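Local coordinates for protein potential RNA-dependent RNA polymerase (Human picobirnavirus, PDB 5I62) that catalyses RNA-templated polymerisation of ribonucleoside triphosphates, probably serving both transcription and genome replication of this double-stranded RNA virus, at residues A[79-88]-A[182-190]; A[298-306]-A[316-326]. All coordinates share one frame; numbering follows the deposited sequence.

Contact 1 of 2, residues A[79-88]-A[182-190]; sequences MSVMLPLKER and AVLGWRGQE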
loop_
_atom_site.group_PDB
_atom_site.type_symbol
_atom_site.label_atom_id
_atom_site.label_comp_id
_atom_site.label_asym_id
_atom_site.label_seq_id
_atom_site.Cartn_x
_atom_site.Cartn_y
_atom_site.Cartn_z
ATOM N N MET A 79 11.977 -11.461 -5.036
ATOM C CA MET A 79 11.586 -10.200 -4.418
ATOM C C MET A 79 12.703 -9.519 -3.639
ATOM O O MET A 79 12.513 -8.389 -3.178
ATOM C CB MET A 79 10.414 -10.407 -3.451
ATOM C CG MET A 79 9.264 -11.163 -4.027
ATOM S SD MET A 79 8.232 -11.827 -2.706
ATOM C CE MET A 79 7.516 -10.312 -2.082
ATOM N N SER A 80 13.846 -10.163 -3.467
ATOM C CA SER A 80 14.855 -9.664 -2.550
ATOM C C SER A 80 15.927 -8.825 -3.223
ATOM O O SER A 80 16.730 -8.198 -2.523
ATOM C CB SER A 80 15.507 -10.840 -1.838
ATOM O OG SER A 80 16.147 -11.670 -2.793
ATOM N N VAL A 81 15.997 -8.834 -4.549
ATOM C CA VAL A 81 17.130 -8.208 -5.225
ATOM C C VAL A 81 16.938 -6.699 -5.187
ATOM O O VAL A 81 16.065 -6.147 -5.864
ATOM C CB VAL A 81 17.309 -8.722 -6.660
ATOM C CG1 VAL A 81 18.466 -7.997 -7.338
ATOM C CG2 VAL A 81 17.551 -10.228 -6.652
ATOM N N MET A 82 17.768 -6.037 -4.400
ATOM C CA MET A 82 17.750 -4.596 -4.242
ATOM C C MET A 82 18.924 -3.985 -5.008
ATOM O O MET A 82 20.088 -4.283 -4.715
ATOM C CB MET A 82 17.807 -4.259 -2.750
ATOM C CG MET A 82 18.010 -2.810 -2.443
ATOM S SD MET A 82 18.291 -2.582 -0.659
ATOM C CE MET A 82 18.216 -0.810 -0.589
ATOM N N LEU A 83 18.625 -3.128 -5.979
ATOM C CA LEU A 83 19.671 -2.552 -6.799
ATOM C C LEU A 83 20.474 -1.526 -6.002
ATOM O O LEU A 83 19.971 -0.945 -5.038
ATOM C CB LEU A 83 19.081 -1.894 -8.040
ATOM C CG LEU A 83 18.360 -2.773 -9.075
ATOM C CD1 LEU A 83 17.905 -1.934 -10.251
ATOM C CD2 LEU A 83 19.262 -3.903 -9.547
ATOM N N PRO A 84 21.727 -1.284 -6.383
ATOM C CA PRO A 84 22.516 -0.227 -5.733
ATOM C C PRO A 84 21.889 1.134 -5.973
ATOM O O PRO A 84 21.155 1.341 -6.941
ATOM C CB PRO A 84 23.889 -0.305 -6.414
ATOM C CG PRO A 84 23.920 -1.606 -7.136
ATOM C CD PRO A 84 22.503 -2.045 -7.385
ATOM N N LEU A 85 22.226 2.070 -5.086
ATOM C CA LEU A 85 21.736 3.443 -5.187
ATOM C C LEU A 85 22.008 4.043 -6.563
ATOM O O LEU A 85 21.153 4.726 -7.144
ATOM C CB LEU A 85 22.383 4.303 -4.096
ATOM C CG LEU A 85 22.026 5.790 -4.143
ATOM C CD1 LEU A 85 20.517 6.013 -3.879
ATOM C CD2 LEU A 85 22.878 6.588 -3.171
ATOM N N LYS A 86 23.204 3.795 -7.102
ATOM C CA LYS A 86 23.558 4.297 -8.426
ATOM C C LYS A 86 22.553 3.874 -9.503
ATOM O O LYS A 86 22.436 4.560 -10.525
ATOM C CB LYS A 86 24.953 3.814 -8.823
ATOM C CG LYS A 86 24.932 2.386 -9.369
ATOM C CD LYS A 86 26.252 1.963 -9.984
ATOM C CE LYS A 86 26.843 0.843 -9.251
ATOM N NZ LYS A 86 28.237 0.531 -9.665
ATOM N N GLU A 87 21.830 2.768 -9.309
ATOM C CA GLU A 87 20.849 2.313 -10.298
ATOM C C GLU A 87 19.405 2.644 -9.919
ATOM O O GLU A 87 18.481 2.176 -10.592
ATOM C CB GLU A 87 20.996 0.810 -10.531
ATOM C CG GLU A 87 22.403 0.392 -10.925
ATOM C CD GLU A 87 22.639 -1.099 -10.732
ATOM O OE1 GLU A 87 23.791 -1.488 -10.412
ATOM O OE2 GLU A 87 21.676 -1.892 -10.884
ATOM N N ARG A 88 19.207 3.445 -8.867
ATOM C CA ARG A 88 17.900 3.850 -8.384
ATOM C C ARG A 88 17.698 5.356 -8.472
ATOM O O ARG A 88 16.666 5.848 -8.018
ATOM C CB ARG A 88 17.706 3.391 -6.928
ATOM C CG ARG A 88 17.692 1.864 -6.738
ATOM C CD ARG A 88 17.565 1.468 -5.277
ATOM N NE ARG A 88 16.309 1.925 -4.694
ATOM C CZ ARG A 88 16.135 2.183 -3.399
ATOM N NH1 ARG A 88 17.149 2.029 -2.544
ATOM N NH2 ARG A 88 14.954 2.595 -2.959
ATOM N N ALA A 182 13.196 12.855 5.213
ATOM C CA ALA A 182 12.884 11.455 4.978
ATOM C C ALA A 182 14.174 10.704 4.676
ATOM O O ALA A 182 15.146 11.270 4.174
ATOM C CB ALA A 182 11.904 11.284 3.814
ATOM N N VAL A 183 14.183 9.422 4.983
ATOM C CA VAL A 183 15.307 8.558 4.641
ATOM C C VAL A 183 14.879 7.635 3.513
ATOM O O VAL A 183 13.793 7.049 3.564
ATOM C CB VAL A 183 15.783 7.761 5.867
ATOM C CG1 VAL A 183 16.723 6.637 5.448
ATOM C CG2 VAL A 183 16.468 8.703 6.876
ATOM N N LEU A 184 15.743 7.492 2.499
ATOM C CA LEU A 184 15.458 6.629 1.353
ATOM C C LEU A 184 15.406 5.176 1.802
ATOM O O LEU A 184 16.424 4.614 2.223
ATOM C CB LEU A 184 16.507 6.803 0.260
ATOM C CG LEU A 184 16.272 5.926 -0.987
ATOM C CD1 LEU A 184 14.995 6.330 -1.735
ATOM C CD2 LEU A 184 17.461 5.931 -1.940
ATOM N N GLY A 185 14.219 4.574 1.717
ATOM C CA GLY A 185 14.022 3.163 1.955
ATOM C C GLY A 185 13.667 2.406 0.679
ATOM O O GLY A 185 13.602 2.954 -0.422
ATOM N N TRP A 186 13.429 1.111 0.852
ATOM C CA TRP A 186 13.301 0.219 -0.290
ATOM C C TRP A 186 12.332 -0.906 0.031
ATOM O O TRP A 186 12.287 -1.395 1.156
ATOM C CB TRP A 186 14.667 -0.348 -0.694
ATOM C CG TRP A 186 14.610 -1.373 -1.804
ATOM C CD1 TRP A 186 14.724 -1.135 -3.141
ATOM C CD2 TRP A 186 14.461 -2.788 -1.659
ATOM N NE1 TRP A 186 14.635 -2.315 -3.842
ATOM C CE2 TRP A 186 14.480 -3.346 -2.954
ATOM C CE3 TRP A 186 14.316 -3.638 -0.559
ATOM C CZ2 TRP A 186 14.360 -4.716 -3.179
ATOM C CZ3 TRP A 186 14.198 -5.004 -0.783
ATOM C CH2 TRP A 186 14.224 -5.527 -2.082
ATOM N N ARG A 187 11.548 -1.299 -0.974
ATOM C CA ARG A 187 10.771 -2.532 -0.936
ATOM C C ARG A 187 10.880 -3.214 -2.288
ATOM O O ARG A 187 10.816 -2.553 -3.325
ATOM C CB ARG A 187 9.283 -2.305 -0.616
ATOM C CG ARG A 187 9.012 -1.730 0.765
ATOM C CD ARG A 187 9.487 -2.660 1.873
ATOM N NE ARG A 187 8.829 -3.961 1.832
ATOM C CZ ARG A 187 7.619 -4.196 2.327
ATOM N NH1 ARG A 187 6.930 -3.207 2.890
ATOM N NH2 ARG A 187 7.094 -5.415 2.254
ATOM N N GLY A 188 11.018 -4.531 -2.271
ATOM C CA GLY A 188 11.072 -5.308 -3.487
ATOM C C GLY A 188 9.717 -5.917 -3.788
ATOM O O GLY A 188 9.010 -6.369 -2.895
ATOM N N GLN A 189 9.377 -5.947 -5.068
ATOM C CA GLN A 189 8.131 -6.539 -5.509
ATOM C C GLN A 189 8.404 -7.393 -6.741
ATOM O O GLN A 189 9.160 -6.994 -7.631
ATOM C CB GLN A 189 7.095 -5.444 -5.795
ATOM C CG GLN A 189 5.802 -5.927 -6.391
ATOM C CD GLN A 189 4.756 -4.829 -6.415
ATOM O OE1 GLN A 189 4.642 -4.046 -5.466
ATOM N NE2 GLN A 189 3.991 -4.757 -7.500
ATOM N N GLU A 190 7.801 -8.573 -6.774
ATOM C CA GLU A 190 8.030 -9.482 -7.891
ATOM C C GLU A 190 7.555 -8.845 -9.191
ATOM O O GLU A 190 6.473 -8.257 -9.251
ATOM C CB GLU A 190 7.335 -10.822 -7.647
ATOM C CG GLU A 190 5.814 -10.755 -7.536
ATOM C CD GLU A 190 5.337 -10.537 -6.105
ATOM O OE1 GLU A 190 5.835 -9.596 -5.442
ATOM O OE2 GLU A 190 4.471 -11.314 -5.640
HETATM O O HOH W 1 16.896 2.317 0.319
#
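Met82 lies over the indole of Trp186 where the loop leading into helix 89-97 passes across strand 176-189 of the mixed sheet, probably part of the polymerase fingers. Packing is tightest here. With CG anti to the backbone N (chi1 171°) and the chain straight beyond, the methionine runs along the ring opposite to the tryptophan side chain. Met82 CG makes a CH-pi contact 3.5 Å from the centroid of the Trp186 five-membered ring, 4° off the normal, and SD follows over the same face as a Met-aromatic contact. On the opposite face Gly188 N lies near the rim, while Gln200 bonds to NE1 of the indole and to Val81 O. Arg88 stands at the ring edge with its guanidinium turned 80° to the indole. Trp186 CD1 meets that guanidinium at its centre, 3.6 Å from Arg88 CZ, and Leu184 CD2 covers the other face. Arg88 NH2 donates to Gly185 O at 2.9 Å, the oxygen near the guanidinium plane but the N-H above the carbonyl plane.

The flanks are looser. A water bridges Arg88 NH1 to Leu184 O, and Leu85 touches the strand through one methyl pair, CD1 to Leu184 CD2 at 3.6 Å. At the far end Met79 lies alongside Glu190, whose OE2 is salt-bridged to Arg425, and Met79 O receives a CA-H...O contact from Gly188 CA at 3.4 Å.

Contact 2 of 2, residues A[298-306]-A[316-326]; sequences FPIKYAIPL and GIHGMGSGSGG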
loop_
_atom_site.group_PDB
_atom_site.type_symbol
_atom_site.label_atom_id
_atom_site.label_comp_id
_atom_site.label_asym_id
_atom_site.label_seq_id
_atom_site.Cartn_x
_atom_site.Cartn_y
_atom_site.Cartn_z
ATOM N N PHE A 298 0.201 19.559 6.741
ATOM C CA PHE A 298 -0.242 18.980 5.468
ATOM C C PHE A 298 0.780 19.079 4.334
ATOM O O PHE A 298 0.946 18.092 3.607
ATOM C CB PHE A 298 -1.566 19.628 5.035
ATOM C CG PHE A 298 -2.035 19.159 3.688
ATOM C CD1 PHE A 298 -2.733 17.967 3.569
ATOM C CD2 PHE A 298 -1.729 19.873 2.536
ATOM C CE1 PHE A 298 -3.138 17.505 2.328
ATOM C CE2 PHE A 298 -2.136 19.408 1.293
ATOM C CZ PHE A 298 -2.838 18.221 1.201
ATOM N N PRO A 299 1.462 20.200 4.105
ATOM C CA PRO A 299 2.351 20.263 2.929
ATOM C C PRO A 299 3.637 19.465 3.065
ATOM O O PRO A 299 4.313 19.285 2.050
ATOM C CB PRO A 299 2.667 21.759 2.776
ATOM C CG PRO A 299 2.232 22.405 4.021
ATOM C CD PRO A 299 1.227 21.535 4.690
ATOM N N ILE A 300 4.011 19.006 4.268
ATOM C CA ILE A 300 5.364 18.464 4.465
ATOM C C ILE A 300 5.588 17.213 3.629
ATOM O O ILE A 300 6.678 17.001 3.085
ATOM C CB ILE A 300 5.620 18.194 5.964
ATOM C CG1 ILE A 300 5.702 19.515 6.725
ATOM C CG2 ILE A 300 6.873 17.340 6.182
ATOM C CD1 ILE A 300 5.625 19.326 8.220
ATOM N N LYS A 301 4.569 16.357 3.514
ATOM C CA LYS A 301 4.761 15.110 2.784
ATOM C C LYS A 301 5.057 15.352 1.306
ATOM O O LYS A 301 5.567 14.446 0.635
ATOM C CB LYS A 301 3.537 14.208 2.951
ATOM C CG LYS A 301 2.267 14.777 2.255
ATOM C CD LYS A 301 1.033 13.885 2.439
ATOM C CE LYS A 301 0.315 14.159 3.762
ATOM N NZ LYS A 301 -0.470 15.436 3.735
ATOM N N TYR A 302 4.753 16.550 0.789
ATOM C CA TYR A 302 5.009 16.917 -0.600
ATOM C C TYR A 302 6.261 17.768 -0.779
ATOM O O TYR A 302 6.574 18.163 -1.909
ATOM C CB TYR A 302 3.796 17.662 -1.173
ATOM C CG TYR A 302 2.515 16.863 -1.025
ATOM C CD1 TYR A 302 2.346 15.680 -1.725
ATOM C CD2 TYR A 302 1.496 17.274 -0.160
ATOM C CE1 TYR A 302 1.187 14.916 -1.583
ATOM C CE2 TYR A 302 0.325 16.513 -0.019
ATOM C CZ TYR A 302 0.191 15.333 -0.739
ATOM O OH TYR A 302 -0.945 14.550 -0.643
ATOM N N ALA A 303 6.977 18.076 0.304
ATOM C CA ALA A 303 8.141 18.952 0.216
ATOM C C ALA A 303 9.312 18.535 1.102
ATOM O O ALA A 303 10.352 19.196 1.055
ATOM C CB ALA A 303 7.745 20.397 0.560
ATOM N N ILE A 304 9.180 17.482 1.903
ATOM C CA ILE A 304 10.220 17.153 2.897
ATOM C C ILE A 304 11.515 16.785 2.185
ATOM O O ILE A 304 11.472 16.131 1.124
ATOM C CB ILE A 304 9.742 16.012 3.821
ATOM C CG1 ILE A 304 10.681 15.832 5.034
ATOM C CG2 ILE A 304 9.570 14.700 3.038
ATOM C CD1 ILE A 304 10.121 14.892 6.082
ATOM N N PRO A 305 12.688 17.222 2.669
ATOM C CA PRO A 305 13.942 16.803 2.036
ATOM C C PRO A 305 14.100 15.291 2.118
ATOM O O PRO A 305 13.454 14.622 2.924
ATOM C CB PRO A 305 15.025 17.530 2.856
ATOM C CG PRO A 305 14.291 18.724 3.467
ATOM C CD PRO A 305 12.921 18.189 3.769
ATOM N N LEU A 306 14.971 14.756 1.265
ATOM C CA LEU A 306 15.252 13.324 1.206
ATOM C C LEU A 306 16.729 13.053 1.449
ATOM O O LEU A 306 17.573 13.479 0.657
ATOM C CB LEU A 306 14.863 12.749 -0.154
ATOM C CG LEU A 306 15.148 11.264 -0.344
ATOM C CD1 LEU A 306 14.303 10.381 0.608
ATOM C CD2 LEU A 306 14.898 10.884 -1.804
ATOM N N GLY A 316 13.441 20.315 -2.323
ATOM C CA GLY A 316 12.476 20.760 -3.309
ATOM C C GLY A 316 11.145 20.016 -3.194
ATOM O O GLY A 316 11.031 18.969 -2.552
ATOM N N ILE A 317 10.112 20.576 -3.838
ATOM C CA ILE A 317 8.807 19.919 -3.788
ATOM C C ILE A 317 8.824 18.661 -4.653
ATOM O O ILE A 317 9.632 18.518 -5.581
ATOM C CB ILE A 317 7.665 20.868 -4.200
ATOM C CG1 ILE A 317 7.824 21.333 -5.651
ATOM C CG2 ILE A 317 7.570 22.044 -3.233
ATOM C CD1 ILE A 317 6.557 22.021 -6.206
ATOM N N HIS A 318 7.938 17.726 -4.334
ATOM C CA HIS A 318 7.921 16.439 -5.016
ATOM C C HIS A 318 6.523 15.842 -4.878
ATOM O O HIS A 318 5.624 16.447 -4.287
ATOM C CB HIS A 318 9.014 15.514 -4.451
ATOM C CG HIS A 318 9.007 15.420 -2.950
ATOM N ND1 HIS A 318 8.034 14.744 -2.245
ATOM C CD2 HIS A 318 9.859 15.917 -2.022
ATOM C CE1 HIS A 318 8.287 14.823 -0.951
ATOM N NE2 HIS A 318 9.390 15.532 -0.786
ATOM N N GLY A 319 6.339 14.655 -5.450
ATOM C CA GLY A 319 5.077 13.963 -5.331
ATOM C C GLY A 319 4.889 13.418 -3.921
ATOM O O GLY A 319 5.635 13.723 -2.991
ATOM N N MET A 320 3.864 12.581 -3.774
ATOM C CA MET A 320 3.572 11.983 -2.480
ATOM C C MET A 320 4.779 11.225 -1.953
ATOM O O MET A 320 5.246 10.273 -2.578
ATOM C CB MET A 320 2.379 11.045 -2.579
ATOM C CG MET A 320 2.177 10.227 -1.329
ATOM S SD MET A 320 1.704 11.269 0.067
ATOM C CE MET A 320 -0.031 11.570 -0.368
ATOM N N GLY A 321 5.272 11.636 -0.784
ATOM C CA GLY A 321 6.329 10.877 -0.141
ATOM C C GLY A 321 5.768 9.556 0.338
ATOM O O GLY A 321 5.146 9.494 1.400
ATOM N N SER A 322 5.948 8.502 -0.461
ATOM C CA SER A 322 5.389 7.183 -0.185
ATOM C C SER A 322 5.864 6.666 1.166
ATOM O O SER A 322 6.982 6.148 1.258
ATOM C CB SER A 322 5.787 6.195 -1.289
ATOM O OG SER A 322 5.815 6.827 -2.568
ATOM N N GLY A 323 5.036 6.806 2.212
ATOM C CA GLY A 323 5.492 6.606 3.585
ATOM C C GLY A 323 4.959 7.623 4.582
ATOM O O GLY A 323 5.069 7.434 5.800
ATOM N N SER A 324 4.405 8.729 4.073
ATOM C CA SER A 324 3.659 9.672 4.901
ATOM C C SER A 324 2.529 8.986 5.658
ATOM O O SER A 324 1.981 7.978 5.212
ATOM C CB SER A 324 3.053 10.771 4.025
ATOM O OG SER A 324 2.156 11.563 4.787
ATOM N N GLY A 325 2.152 9.564 6.807
ATOM C CA GLY A 325 0.963 9.091 7.499
ATOM C C GLY A 325 -0.322 9.336 6.720
ATOM O O GLY A 325 -1.350 8.708 7.006
ATOM N N GLY A 326 -0.288 10.235 5.739
ATOM C CA GLY A 326 -1.454 10.441 4.911
ATOM C C GLY A 326 -1.291 9.959 3.486
ATOM O O GLY A 326 -2.057 10.378 2.609
HETATM O O HOH W 2 12.456 20.835 0.173
HETATM O O HOH W 3 12.805 17.278 -1.102
#
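Three hydrogen bonds join the segments, two of them through His318. His318 N donates to Tyr302 O at 2.8 Å, and His318 NE2 reaches a lone pair of Ile304 O at 2.9 Å. The third runs from Gly321 N to Lys301 O. His318 ND1 also donates, to Gly319 O at 2.7 Å, so both ring nitrogens are held; two carbonyl acceptors would probably favour the doubly protonated, charged ring. Tyr302 O sits over the ring centre, and Lys301 O meets its edge, 3.2 Å from His318 CE1.

The glycine-rich 316-326 segment probably corresponds to the motif B loop of viral RNA polymerases, judging by its sequence and its place before helix 327-345. Here Ser324 OG accepts from Gly326 N in an ST turn, bonds to Glu214 and packs 3.3 Å from Lys301 CE.

Apolar contacts centre on Met320. Its chain folds back after CG (chi2 67°), bringing Met320 SD to 3.6 Å from Lys301 CD and obliquely beside the Tyr302 ring, a Met-aromatic contact. Lys301 NZ bonds to Phe298 O and Tyr218 and forms a salt bridge with Asp330, which also takes the Tyr302 hydroxyl. One water links Ala303 O to Gly316 N, 2.7 Å from that nitrogen.

Overall arrangement
Contacts 1 and 2 are successive along the chain, their centres about 19 Å apart, and they meet where strand 176-189 pairs in parallel with strand 306-309. Ala182 N lies 2.9 Å from Pro305 O, a probable hydrogen bond, and Leu306 CD1 packs 3.7 Å from Leu184 N. The strand that carries Trp186 in contact 1 therefore abuts, near Ala182, the segment that holds the 316-326 loop in contact 2. That loop probably borders the catalytic centre: Ser322 OG and the backbone of Met320 bond to Asp266, which by sequence probably belongs to motif A. Strand 199-205 also borders both contacts, through Val202 beside Leu184 and Trp204 against His318.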